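Side-chain contacts in LS-24 (Lathyrus sativus, PDB 3LP9), which probably binds hemin as a monomer and spermine as a dimer, and may act in the response to oxidative stress and in polyamine biosynthesis: residues A18-N23 with V27-A32; A75-E80 with A84-A89; A122-T127 with Y133-D138; Y162-N167 with A195-T200; R212-V215 with S220-D223. All coordinates share one frame; numbering follows the deposited sequence.

Interaction 1 of 5, residues A18-N23 with V27-A32; sequences AYFFIN and VLLDYA
Leu-28 CD1 sits over the centre of one face of the Tyr-19 ring, 3.7 Å from its centroid and 10° off the ring normal, a CH-pi contact between two side chains that lie alongside each other and point the same way. The Phe-20 and Tyr-31 rings are met obliquely, Phe-20 by Leu-29 CD2 and Tyr-31 by the methyl group of Ala-18. Tyr-19, Phe-20 and their partners belong to an antiparallel hairpin, strands 17-22 and 25-30, in a blade of the hemopexin-fold propeller; Tyr-31 follows its second strand. Tyr-19 and Leu-28 form a non-hydrogen-bonded pair and share one face of the sheet; the flanking hydrogen-bonded pairs, Ala-18 with Leu-29 and Phe-20 with Val-27, send their side chains to the other. There Leu-29 CD2 reaches Phe-20 CE2 at 3.6 Å, because CG of Leu-29 is anti to the backbone N (chi1 -176°). Further along, Ile-22 CD1 touches Val-27 CG2 at 4.1 Å. The rings continue into neighbouring blades: Tyr-19 meets Tyr-88, Phe-20 meets Phe-189 edge-to-face, and the hydroxyl of Tyr-31 is bonded to the backbone N of His-181. Past strand 25-30, Asp-30 OD1 accepts from Ala-32 N at 3.1 Å, from above the carboxylate plane, in an Asx turn.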
# COMPACT_ATOMS: atom_id res chain seq x y z
N ALA A 18 5.37 -7.01 24.97
CA ALA A 18 4.69 -6.12 24.07
C ALA A 18 5.65 -5.71 22.93
O ALA A 18 6.84 -5.62 23.14
CB ALA A 18 4.18 -4.94 24.81
N TYR A 19 5.11 -5.52 21.72
CA TYR A 19 5.87 -5.04 20.55
C TYR A 19 5.64 -3.52 20.36
O TYR A 19 4.49 -3.03 20.41
CB TYR A 19 5.42 -5.82 19.29
CG TYR A 19 5.65 -7.31 19.33
CD1 TYR A 19 6.80 -7.86 18.74
CD2 TYR A 19 4.74 -8.17 19.94
CE1 TYR A 19 7.04 -9.27 18.74
CE2 TYR A 19 4.96 -9.57 19.95
CZ TYR A 19 6.13 -10.10 19.35
OH TYR A 19 6.44 -11.45 19.40
N PHE A 20 6.73 -2.77 20.21
CA PHE A 20 6.65 -1.31 20.07
C PHE A 20 7.17 -1.06 18.68
O PHE A 20 8.22 -1.62 18.31
CB PHE A 20 7.55 -0.57 21.08
CG PHE A 20 7.09 -0.65 22.53
CD1 PHE A 20 5.88 -1.19 22.89
CD2 PHE A 20 7.89 -0.11 23.53
CE1 PHE A 20 5.48 -1.23 24.17
CE2 PHE A 20 7.49 -0.13 24.81
CZ PHE A 20 6.27 -0.73 25.13
N PHE A 21 6.45 -0.28 17.90
CA PHE A 21 6.90 0.04 16.57
C PHE A 21 7.38 1.48 16.47
O PHE A 21 6.66 2.42 16.82
CB PHE A 21 5.81 -0.31 15.53
CG PHE A 21 5.39 -1.75 15.57
CD1 PHE A 21 6.18 -2.72 14.98
CD2 PHE A 21 4.28 -2.13 16.28
CE1 PHE A 21 5.85 -4.07 15.08
CE2 PHE A 21 3.93 -3.48 16.40
CZ PHE A 21 4.73 -4.46 15.78
N ILE A 22 8.60 1.63 16.00
CA ILE A 22 9.28 2.93 15.94
C ILE A 22 9.87 3.05 14.56
O ILE A 22 10.57 2.14 14.13
CB ILE A 22 10.44 3.04 16.95
CG1 ILE A 22 10.07 2.42 18.30
CG2 ILE A 22 10.95 4.51 17.11
CD1 ILE A 22 11.17 2.36 19.24
N ASN A 23 9.60 4.17 13.87
CA ASN A 23 10.07 4.36 12.50
C ASN A 23 9.67 3.13 11.65
O ASN A 23 8.53 2.77 11.61
CB ASN A 23 11.58 4.68 12.45
CG ASN A 23 11.92 5.93 13.25
OD1 ASN A 23 11.08 6.83 13.41
ND2 ASN A 23 13.15 6.00 13.78
N VAL A 27 10.73 -3.08 18.58
CA VAL A 27 11.40 -3.54 19.78
C VAL A 27 10.37 -4.52 20.42
O VAL A 27 9.17 -4.26 20.46
CB VAL A 27 11.72 -2.35 20.73
CG1 VAL A 27 12.47 -2.81 21.95
CG2 VAL A 27 12.63 -1.38 20.08
N LEU A 28 10.86 -5.68 20.87
CA LEU A 28 10.12 -6.58 21.75
C LEU A 28 10.59 -6.34 23.23
O LEU A 28 11.70 -6.57 23.56
CB LEU A 28 10.35 -8.06 21.34
CG LEU A 28 9.62 -9.06 22.22
CD1 LEU A 28 8.14 -8.75 22.28
CD2 LEU A 28 9.92 -10.43 21.74
N LEU A 29 9.68 -5.86 24.06
CA LEU A 29 9.97 -5.53 25.44
C LEU A 29 9.25 -6.43 26.47
O LEU A 29 8.06 -6.72 26.37
CB LEU A 29 9.63 -4.03 25.67
CG LEU A 29 9.94 -3.41 27.04
CD1 LEU A 29 11.41 -3.02 27.12
CD2 LEU A 29 9.00 -2.22 27.27
N ASP A 30 10.00 -6.83 27.49
CA ASP A 30 9.45 -7.44 28.68
C ASP A 30 9.26 -6.23 29.53
O ASP A 30 10.14 -5.81 30.18
CB ASP A 30 10.50 -8.36 29.31
CG ASP A 30 10.17 -8.78 30.73
OD1 ASP A 30 9.08 -8.42 31.28
OD2 ASP A 30 11.04 -9.48 31.31
N TYR A 31 8.07 -5.65 29.50
CA TYR A 31 7.84 -4.37 30.14
C TYR A 31 7.50 -4.52 31.62
O TYR A 31 7.04 -3.56 32.26
CB TYR A 31 6.72 -3.63 29.41
CG TYR A 31 5.36 -4.26 29.44
CD1 TYR A 31 5.06 -5.35 28.64
CD2 TYR A 31 4.35 -3.74 30.25
CE1 TYR A 31 3.76 -5.94 28.63
CE2 TYR A 31 3.06 -4.33 30.29
CZ TYR A 31 2.78 -5.43 29.46
OH TYR A 31 1.52 -6.03 29.44
N ALA A 32 7.71 -5.73 32.14
CA ALA A 32 7.51 -6.06 33.53
C ALA A 32 6.51 -5.18 34.28
O ALA A 32 6.92 -4.42 35.16
CB ALA A 32 8.85 -6.06 34.21

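Interaction 2 of 5, residues A75-E80 with A84-A89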
# COMPACT_ATOMS: atom_id res chain seq x y z
N ALA A 75 -3.01 -9.88 15.34
CA ALA A 75 -3.02 -8.39 15.52
C ALA A 75 -3.23 -7.72 14.16
O ALA A 75 -2.77 -8.20 13.14
CB ALA A 75 -1.75 -7.89 16.13
N PHE A 76 -3.93 -6.58 14.20
CA PHE A 76 -4.14 -5.71 13.05
C PHE A 76 -3.03 -4.68 13.07
O PHE A 76 -2.68 -4.15 14.12
CB PHE A 76 -5.53 -5.02 13.12
CG PHE A 76 -6.63 -5.74 12.37
CD1 PHE A 76 -6.66 -5.74 10.98
CD2 PHE A 76 -7.61 -6.45 13.06
CE1 PHE A 76 -7.65 -6.38 10.30
CE2 PHE A 76 -8.60 -7.11 12.38
CZ PHE A 76 -8.63 -7.09 11.01
N ILE A 77 -2.44 -4.45 11.93
CA ILE A 77 -1.39 -3.43 11.76
C ILE A 77 -1.87 -2.46 10.71
O ILE A 77 -2.72 -2.79 9.88
CB ILE A 77 -0.01 -4.05 11.36
CG1 ILE A 77 -0.08 -4.86 10.06
CG2 ILE A 77 0.51 -4.92 12.51
CD1 ILE A 77 1.21 -5.49 9.63
N PHE A 78 -1.38 -1.23 10.77
CA PHE A 78 -1.83 -0.17 9.83
C PHE A 78 -0.57 0.57 9.37
O PHE A 78 0.43 0.60 10.10
CB PHE A 78 -2.79 0.80 10.54
CG PHE A 78 -4.07 0.17 11.05
CD1 PHE A 78 -5.24 0.38 10.41
CD2 PHE A 78 -4.08 -0.61 12.21
CE1 PHE A 78 -6.47 -0.20 10.87
CE2 PHE A 78 -5.30 -1.18 12.74
CZ PHE A 78 -6.50 -0.98 12.01
N TYR A 79 -0.64 1.16 8.17
CA TYR A 79 0.34 2.09 7.69
C TYR A 79 -0.43 3.00 6.79
O TYR A 79 -0.89 2.60 5.69
CB TYR A 79 1.49 1.43 6.89
CG TYR A 79 2.35 2.50 6.25
CD1 TYR A 79 3.20 3.29 7.03
CD2 TYR A 79 2.25 2.79 4.86
CE1 TYR A 79 3.96 4.34 6.45
CE2 TYR A 79 3.01 3.84 4.28
CZ TYR A 79 3.83 4.61 5.08
OH TYR A 79 4.60 5.60 4.54
N GLU A 80 -0.58 4.25 7.24
CA GLU A 80 -1.37 5.23 6.50
C GLU A 80 -2.79 4.69 6.28
O GLU A 80 -3.49 4.34 7.26
CB GLU A 80 -0.61 5.73 5.23
CG GLU A 80 0.68 6.43 5.58
CD GLU A 80 1.36 7.04 4.38
OE1 GLU A 80 1.00 6.69 3.23
OE2 GLU A 80 2.24 7.87 4.57
N ALA A 84 -3.57 -4.58 7.80
CA ALA A 84 -3.42 -6.04 7.58
C ALA A 84 -3.68 -6.79 8.90
O ALA A 84 -3.40 -6.26 9.98
CB ALA A 84 -2.05 -6.37 6.97
N LEU A 85 -4.21 -8.00 8.79
CA LEU A 85 -4.31 -8.88 9.94
C LEU A 85 -3.18 -9.91 9.89
O LEU A 85 -3.12 -10.66 8.96
CB LEU A 85 -5.64 -9.58 9.94
CG LEU A 85 -5.86 -10.53 11.10
CD1 LEU A 85 -5.88 -9.67 12.39
CD2 LEU A 85 -7.10 -11.35 10.97
N ILE A 86 -2.30 -9.95 10.88
CA ILE A 86 -1.16 -10.86 10.88
C ILE A 86 -1.16 -11.88 12.04
O ILE A 86 -1.88 -11.75 13.03
CB ILE A 86 0.20 -10.07 10.94
CG1 ILE A 86 0.44 -9.51 12.37
CG2 ILE A 86 0.24 -8.99 9.87
CD1 ILE A 86 1.81 -8.79 12.55
N ASP A 87 -0.34 -12.93 11.86
CA ASP A 87 -0.04 -13.85 12.92
C ASP A 87 1.41 -13.59 13.21
O ASP A 87 2.23 -13.86 12.37
CB ASP A 87 -0.23 -15.31 12.51
CG ASP A 87 -0.12 -16.23 13.73
OD1 ASP A 87 0.99 -16.21 14.35
OD2 ASP A 87 -1.13 -16.89 14.14
N TYR A 88 1.73 -13.02 14.39
CA TYR A 88 3.12 -12.64 14.67
C TYR A 88 3.89 -13.79 15.36
O TYR A 88 4.96 -13.57 15.87
CB TYR A 88 3.20 -11.36 15.52
CG TYR A 88 2.43 -11.46 16.83
CD1 TYR A 88 1.07 -11.10 16.90
CD2 TYR A 88 3.03 -11.97 17.99
CE1 TYR A 88 0.35 -11.21 18.07
CE2 TYR A 88 2.30 -12.10 19.20
CZ TYR A 88 0.98 -11.70 19.22
OH TYR A 88 0.23 -11.77 20.38
N ALA A 89 3.28 -14.97 15.38
CA ALA A 89 3.85 -16.21 15.92
C ALA A 89 5.02 -15.99 16.85
O ALA A 89 6.19 -16.12 16.41
CB ALA A 89 4.26 -17.07 14.78
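With CG1 of both Ile-77 (chi1 58°) and Ile-86 (chi1 75°) set between the backbone N and the carbonyl carbon, the two side chains cross at about a right angle, and Ile-77 CD1 comes to rest 3.6 Å from Ile-86 CG2. CG1 of Ile-77 also touches CB of Ala-84, at 4.0 Å. On the other face of this antiparallel hairpin, Phe-76 and Leu-85 form the non-hydrogen-bonded pair. Leu-85 CD1 stands over the centre of one face of the Phe-76 ring, 3.8 Å from its centroid, in a CH-pi contact; Leu-85 CD1 also lies 3.5 Å from Ala-75 O. An alanine in place of Phe-76 would probably leave that methyl without the ring surface it rests on and open a gap beside Leu-85. Two hydrogen-bonded pairs frame the centre, and Ile-86 N donates to Ala-75 O at 2.9 Å in an almost straight bond (177°). Beyond the strand, Asp-87 OD1 takes the backbone N of Ala-89 in an Asx turn. The hairpin lies in the middle of a propeller blade, between strands 66-69 and 96-98: helix 58-62 covers the isoleucine face through Phe-59, and helix 104-107 packs on Phe-76 through Val-107.

Interaction 3 of 5, residues A122-T127 with Y133-D138; sequences AAYRST and YLFKGD
Ala-122 opens the strand as the hydrogen-bonded partner of Phe-135, and its carbonyl oxygen accepts from Phe-135 N at 2.7 Å. That oxygen also lies at the edge of the Phe-135 ring, in its plane. Ala-123 turns to the opposite face of the sheet, where its CB packs against Leu-134 CG at 4.0 Å; its CA approaches Tyr-133 O in a CA-H...O contact. Tyr-124 meets two rings of the other strand. Its CG lies between the backbone N and the carbonyl carbon (chi1 65°), and the ring extends over strand 131-136, its plane turned only 17° from that of Tyr-133. The two rings, centroids 5.0 Å apart, are slid so far that they barely overlap. Instead Tyr-133 CB covers the rim of one face of Tyr-124, and Tyr-124 OH, hydrogen-bonded to Tyr-162 OH, stands over the rim of the Tyr-133 ring. Tyr-124 CE1 meets the edge of Phe-135 at CE2, 3.6 Å away. Replacing Tyr-124 by an alanine is likely to uncover the flank of Tyr-133 and the edge of Phe-135 and to deprive Tyr-162 of that bond. Next, Ser-126 CB touches the edge of Tyr-133 at CE2, and one water bridges Ser-126 OG and Tyr-133 OH, 2.7 Å from the latter; Ser-126 OG is also bonded to Arg-128 N. This hairpin forms the inner half of a four-stranded propeller blade beside the axial calcium ion, which Asp-121 binds just ahead of strand 122-125. Strand 139-144 follows strand 131-136 in the sheet, while strand 66-69 of another blade packs against Ala-123 and Leu-134 through Phe-68.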
# COMPACT_ATOMS: atom_id res chain seq x y z
N ALA A 122 -3.67 5.52 17.15
CA ALA A 122 -3.44 4.54 18.16
C ALA A 122 -4.68 3.68 18.43
O ALA A 122 -5.79 4.08 18.05
CB ALA A 122 -3.02 5.27 19.46
N ALA A 123 -4.51 2.58 19.18
CA ALA A 123 -5.57 1.61 19.44
C ALA A 123 -5.13 0.66 20.52
O ALA A 123 -3.96 0.39 20.67
CB ALA A 123 -5.87 0.81 18.21
N TYR A 124 -6.10 0.10 21.24
CA TYR A 124 -5.85 -0.92 22.25
C TYR A 124 -7.05 -1.81 22.35
O TYR A 124 -8.17 -1.40 22.06
CB TYR A 124 -5.53 -0.33 23.65
CG TYR A 124 -6.62 0.45 24.36
CD1 TYR A 124 -6.76 1.85 24.19
CD2 TYR A 124 -7.53 -0.19 25.21
CE1 TYR A 124 -7.79 2.58 24.89
CE2 TYR A 124 -8.52 0.51 25.87
CZ TYR A 124 -8.65 1.91 25.72
OH TYR A 124 -9.68 2.56 26.44
N ARG A 125 -6.77 -3.03 22.80
CA ARG A 125 -7.72 -4.14 22.99
C ARG A 125 -8.51 -4.00 24.28
O ARG A 125 -7.96 -4.00 25.35
CB ARG A 125 -6.91 -5.45 22.99
CG ARG A 125 -7.74 -6.73 23.09
CD ARG A 125 -8.71 -6.74 21.90
NE ARG A 125 -9.27 -8.04 21.68
CZ ARG A 125 -10.35 -8.50 22.29
NH1 ARG A 125 -10.99 -7.80 23.20
NH2 ARG A 125 -10.78 -9.70 21.97
N SER A 126 -9.82 -3.89 24.21
CA SER A 126 -10.61 -3.89 25.44
C SER A 126 -10.58 -5.29 26.07
O SER A 126 -10.38 -6.28 25.37
CB SER A 126 -12.05 -3.50 25.12
OG SER A 126 -12.93 -3.73 26.24
N THR A 127 -10.80 -5.38 27.38
CA THR A 127 -10.82 -6.67 28.07
C THR A 127 -12.19 -7.25 27.73
O THR A 127 -12.48 -8.46 27.92
CB THR A 127 -10.71 -6.51 29.67
OG1 THR A 127 -11.58 -5.48 30.11
CG2 THR A 127 -9.34 -6.17 30.09
N TYR A 133 -10.69 0.14 21.12
CA TYR A 133 -10.72 1.59 21.03
C TYR A 133 -9.65 2.08 20.11
O TYR A 133 -8.50 1.73 20.26
CB TYR A 133 -10.56 2.25 22.40
CG TYR A 133 -11.63 1.79 23.38
CD1 TYR A 133 -12.76 2.60 23.67
CD2 TYR A 133 -11.53 0.55 24.01
CE1 TYR A 133 -13.73 2.15 24.55
CE2 TYR A 133 -12.49 0.10 24.87
CZ TYR A 133 -13.58 0.89 25.14
OH TYR A 133 -14.51 0.42 26.03
N LEU A 134 -10.04 2.93 19.18
CA LEU A 134 -9.11 3.49 18.22
C LEU A 134 -9.11 5.03 18.30
O LEU A 134 -10.15 5.63 18.48
CB LEU A 134 -9.44 2.94 16.79
CG LEU A 134 -9.53 1.40 16.67
CD1 LEU A 134 -10.99 0.96 16.95
CD2 LEU A 134 -9.10 0.79 15.40
N PHE A 135 -7.95 5.66 18.06
CA PHE A 135 -7.76 7.10 18.19
C PHE A 135 -7.22 7.71 16.92
O PHE A 135 -6.30 7.18 16.33
CB PHE A 135 -6.81 7.43 19.38
CG PHE A 135 -7.33 6.92 20.72
CD1 PHE A 135 -8.06 7.74 21.57
CD2 PHE A 135 -7.15 5.56 21.09
CE1 PHE A 135 -8.55 7.27 22.76
CE2 PHE A 135 -7.66 5.03 22.30
CZ PHE A 135 -8.36 5.89 23.13
N LYS A 136 -7.79 8.86 16.53
CA LYS A 136 -7.30 9.64 15.39
C LYS A 136 -7.44 11.10 15.78
O LYS A 136 -8.56 11.56 16.01
CB LYS A 136 -8.08 9.35 14.09
CG LYS A 136 -7.62 10.14 12.86
CD LYS A 136 -6.08 10.08 12.68
CE LYS A 136 -5.64 10.78 11.45
NZ LYS A 136 -6.07 10.14 10.16
N GLY A 137 -6.33 11.82 15.87
CA GLY A 137 -6.37 13.14 16.40
C GLY A 137 -7.04 13.07 17.74
O GLY A 137 -6.73 12.20 18.54
N ASP A 138 -8.01 13.97 17.98
CA ASP A 138 -8.67 14.10 19.29
C ASP A 138 -9.98 13.35 19.37
O ASP A 138 -10.71 13.45 20.33
CB ASP A 138 -8.85 15.58 19.67
CG ASP A 138 -9.82 16.33 18.79
OD1 ASP A 138 -10.37 15.79 17.82
OD2 ASP A 138 -10.07 17.50 19.09
O HOH W 1 -14.93 -2.27 25.69

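Interaction 4 of 5, residues Y162-N167 with A195-T200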
# COMPACT_ATOMS: atom_id res chain seq x y z
N TYR A 162 -12.58 10.08 27.98
CA TYR A 162 -11.46 9.88 28.93
C TYR A 162 -11.25 11.15 29.79
O TYR A 162 -10.29 11.93 29.53
CB TYR A 162 -10.14 9.58 28.17
CG TYR A 162 -10.26 8.34 27.34
CD1 TYR A 162 -9.83 7.10 27.84
CD2 TYR A 162 -10.91 8.36 26.10
CE1 TYR A 162 -10.00 5.92 27.13
CE2 TYR A 162 -11.07 7.20 25.37
CZ TYR A 162 -10.63 5.99 25.88
OH TYR A 162 -10.83 4.81 25.18
N PRO A 163 -12.09 11.35 30.82
CA PRO A 163 -11.95 12.55 31.66
C PRO A 163 -10.53 12.67 32.28
O PRO A 163 -9.99 13.75 32.49
CB PRO A 163 -13.04 12.36 32.74
CG PRO A 163 -14.09 11.46 32.04
CD PRO A 163 -13.15 10.46 31.35
N CYS A 164 -9.91 11.52 32.51
CA CYS A 164 -8.59 11.51 33.09
C CYS A 164 -7.56 12.19 32.17
O CYS A 164 -6.46 12.55 32.63
CB CYS A 164 -8.18 10.08 33.42
SG CYS A 164 -8.15 8.87 32.03
N PHE A 165 -7.93 12.37 30.88
CA PHE A 165 -7.04 12.98 29.87
C PHE A 165 -7.22 14.49 29.73
O PHE A 165 -6.42 15.13 29.08
CB PHE A 165 -7.19 12.30 28.51
CG PHE A 165 -6.47 10.96 28.40
CD1 PHE A 165 -5.43 10.63 29.27
CD2 PHE A 165 -6.80 10.05 27.38
CE1 PHE A 165 -4.76 9.38 29.14
CE2 PHE A 165 -6.15 8.85 27.23
CZ PHE A 165 -5.12 8.51 28.10
N ARG A 166 -8.28 15.05 30.33
CA ARG A 166 -8.54 16.50 30.27
C ARG A 166 -7.36 17.32 30.80
O ARG A 166 -6.78 16.97 31.81
CB ARG A 166 -9.71 16.80 31.15
CG ARG A 166 -10.89 17.06 30.37
CD ARG A 166 -12.06 16.55 31.18
NE ARG A 166 -12.96 15.72 30.37
CZ ARG A 166 -14.16 15.32 30.80
NH1 ARG A 166 -14.58 15.66 32.02
NH2 ARG A 166 -14.94 14.57 30.02
N ASN A 167 -6.99 18.39 30.11
CA ASN A 167 -5.87 19.24 30.55
C ASN A 167 -4.53 18.52 30.61
O ASN A 167 -3.70 18.84 31.44
CB ASN A 167 -6.19 19.92 31.91
CG ASN A 167 -7.46 20.75 31.85
OD1 ASN A 167 -7.64 21.63 30.97
ND2 ASN A 167 -8.40 20.45 32.76
N ALA A 195 1.35 7.58 29.69
CA ALA A 195 0.36 7.66 30.74
C ALA A 195 -0.07 6.18 30.95
O ALA A 195 -0.34 5.43 30.02
CB ALA A 195 -0.76 8.53 30.29
N ARG A 196 0.02 5.74 32.19
CA ARG A 196 -0.45 4.42 32.58
C ARG A 196 -1.85 4.66 33.14
O ARG A 196 -2.00 5.25 34.17
CB ARG A 196 0.45 3.80 33.63
CG ARG A 196 -0.04 2.45 33.99
CD ARG A 196 0.23 2.23 35.40
NE ARG A 196 0.72 0.88 35.76
CZ ARG A 196 1.63 0.70 36.71
NH1 ARG A 196 2.15 1.77 37.30
NH2 ARG A 196 2.03 -0.52 37.03
N VAL A 197 -2.86 4.22 32.40
CA VAL A 197 -4.27 4.50 32.81
C VAL A 197 -4.99 3.26 33.31
O VAL A 197 -4.72 2.16 32.85
CB VAL A 197 -5.04 5.15 31.60
CG1 VAL A 197 -6.42 5.45 31.94
CG2 VAL A 197 -4.35 6.43 31.19
N LYS A 198 -5.94 3.45 34.22
CA LYS A 198 -6.85 2.38 34.68
C LYS A 198 -8.22 2.72 34.14
O LYS A 198 -8.78 3.78 34.47
CB LYS A 198 -6.88 2.32 36.22
CG LYS A 198 -8.18 1.72 36.89
CD LYS A 198 -8.19 0.23 36.79
CE LYS A 198 -7.72 -0.32 38.10
NZ LYS A 198 -8.25 -1.74 38.15
N VAL A 199 -8.76 1.85 33.28
CA VAL A 199 -10.05 2.07 32.68
C VAL A 199 -11.07 1.07 33.23
O VAL A 199 -10.78 0.21 34.07
CB VAL A 199 -10.03 2.09 31.14
CG1 VAL A 199 -8.82 2.86 30.60
CG2 VAL A 199 -9.97 0.67 30.59
N THR A 200 -12.30 1.21 32.76
CA THR A 200 -13.45 0.49 33.34
C THR A 200 -14.53 0.82 32.25
O THR A 200 -14.64 2.03 31.86
CB THR A 200 -13.63 1.07 34.80
OG1 THR A 200 -14.00 0.04 35.75
CG2 THR A 200 -14.56 2.33 34.85
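Val-197 gives up the most surface here and divides it between two partners, one for each methyl group. Val-197 CG2 reaches the end of the Phe-165 ring, 3.6 Å from Phe-165 CE1 and 3.8 Å from Phe-165 CZ. It comes in obliquely to the ring plane. Val-197 CG1, anti to the backbone N (chi1 -180°), meets Cys-164 SG at 3.8 Å. The branched side chain therefore fits against two successive residues of the short 3-10 turn 163-165.

The CB of Phe-165 does not point at the strand, yet the ring extends far enough for its end to do the touching, and Phe-165 CE1 also lies 4.2 Å from Ala-195 CB. Ala-195 and Val-197, two apart on strand 193-198, thus offer the ring methyl groups from the same side of the sheet. No hydrogen bond crosses, and the joint is purely apolar. In the hemopexin propeller this is a contact between successive blades: the turn follows helix 158-161, which ends one blade, and the strand is the third of the next. Phe-188, on the adjacent strand 185-190, meets the Phe-165 ring edge-to-face, and Phe-170 lies against it too.

Besides touching Val-197, Cys-164 SG stands 4.2 Å above the plane of the Phe-165 ring, toward the rim. The turn itself is held by Phe-165 N donating to Tyr-162 O at 2.8 Å.

Interaction 5 of 5, residues R212-V215 with S220-D223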
# COMPACT_ATOMS: atom_id res chain seq x y z
N ARG A 212 4.46 10.71 32.81
CA ARG A 212 5.90 10.66 33.02
C ARG A 212 6.64 10.36 31.76
O ARG A 212 6.06 10.27 30.66
CB ARG A 212 6.24 9.66 34.13
CG ARG A 212 5.85 10.09 35.56
CD ARG A 212 5.42 8.95 36.44
NE ARG A 212 5.02 9.39 37.78
CZ ARG A 212 5.87 9.74 38.74
NH1 ARG A 212 7.20 9.70 38.50
NH2 ARG A 212 5.41 10.17 39.91
N GLU A 213 7.94 10.21 31.91
CA GLU A 213 8.84 9.92 30.80
C GLU A 213 9.04 8.45 30.65
O GLU A 213 9.24 7.76 31.64
CB GLU A 213 10.16 10.62 30.98
CG GLU A 213 9.94 12.00 31.39
CD GLU A 213 10.70 13.00 30.60
OE1 GLU A 213 11.89 12.73 30.34
OE2 GLU A 213 10.14 14.10 30.27
N ILE A 214 8.91 8.02 29.39
CA ILE A 214 9.03 6.63 28.94
C ILE A 214 10.29 5.90 29.52
O ILE A 214 10.17 4.83 30.14
CB ILE A 214 9.00 6.55 27.36
CG1 ILE A 214 7.60 6.91 26.80
CG2 ILE A 214 9.40 5.18 26.90
CD1 ILE A 214 7.58 7.13 25.34
N VAL A 215 11.46 6.54 29.36
CA VAL A 215 12.79 6.00 29.76
C VAL A 215 13.07 6.07 31.26
O VAL A 215 14.02 5.46 31.73
CB VAL A 215 13.98 6.65 28.89
CG1 VAL A 215 13.68 6.46 27.39
CG2 VAL A 215 14.17 8.12 29.16
N SER A 220 15.53 0.30 30.57
CA SER A 220 16.01 -0.54 29.44
C SER A 220 15.86 0.13 28.05
O SER A 220 16.51 -0.27 27.07
CB SER A 220 15.23 -1.84 29.47
OG SER A 220 13.86 -1.60 29.10
N LEU A 221 15.02 1.19 27.96
CA LEU A 221 14.79 1.94 26.68
C LEU A 221 15.56 3.24 26.66
O LEU A 221 15.30 4.09 25.83
CB LEU A 221 13.30 2.23 26.48
CG LEU A 221 12.32 1.03 26.45
CD1 LEU A 221 10.89 1.54 26.47
CD2 LEU A 221 12.58 0.13 25.24
N LYS A 222 16.50 3.40 27.56
CA LYS A 222 17.17 4.67 27.79
C LYS A 222 17.72 5.28 26.52
O LYS A 222 17.44 6.47 26.22
CB LYS A 222 18.28 4.55 28.84
CG LYS A 222 18.39 5.78 29.75
CD LYS A 222 17.21 5.78 30.71
CE LYS A 222 17.67 5.64 32.18
NZ LYS A 222 17.58 7.06 32.65
N ASP A 223 18.49 4.51 25.76
CA ASP A 223 19.01 5.15 24.56
C ASP A 223 18.49 4.47 23.31
O ASP A 223 19.17 4.42 22.31
CB ASP A 223 20.54 5.40 24.58
CG ASP A 223 21.33 4.35 25.39
OD1 ASP A 223 21.45 3.20 24.88
OD2 ASP A 223 21.85 4.69 26.51
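Val-215 faces the loop 220-223, and its CB rests 3.8 Å from Lys-222 CD and 3.9 Å from Lys-222 CA. Of its two methyl groups, CG1 is turned to the loop backbone: anti to the carbonyl carbon (chi1 -54°), Val-215 CG1 lies 3.3 Å from Leu-221 O and 4.3 Å from Leu-221 CB. Val-215 CG2 has a looser neighbour in Lys-222 CD, at 4.1 Å. The lysine crosses the valine at about a right angle. Its chain is kinked beyond CB and folds back, so that Lys-222 CD comes 3.4 Å from Val-215 O although CB points away from the helix. The ammonium nitrogen stays too distant from that oxygen for a hydrogen bond, so it is the aliphatic part of the lysine that covers the valine on the exposed side of the contact.

Deeper in, Ile-214 CG2 and Leu-221 CD1 meet at 4.0 Å, their side chains crossing obliquely. This is the buried half of the contact, and Leu-221 carries it onward to Leu-29 and Val-40 of the first blade. No hydrogen bond links the two segments. Glu-213 stands at the N-cap position of helix 214-217, where the fourth strand of the last blade, 212-213, passes directly into the helix. Such a short helix after the fourth strand of a blade is characteristic of the hemopexin fold, and here the chain turns back past it toward the first blade.

Interactions 1, 2 and 3 are buried hairpins in three different sheets, each built on backbone hydrogen bonds with apolar and aromatic side chains on both faces. Interactions 4 and 5 have no hydrogen bond across them: the first, still buried, joins a turn to a strand of the next sheet, and the second, partly exposed and farthest from the centre of the chain, folds a loop back on a helix. Both involve the last sheet, where strands 193-198 and 212-213 are neighbours. Direct contacts join three of the pairs: interaction 1 packs against interactions 2 and 5, whereas 3 and 4 share a probable hydrogen bond between hydroxyls.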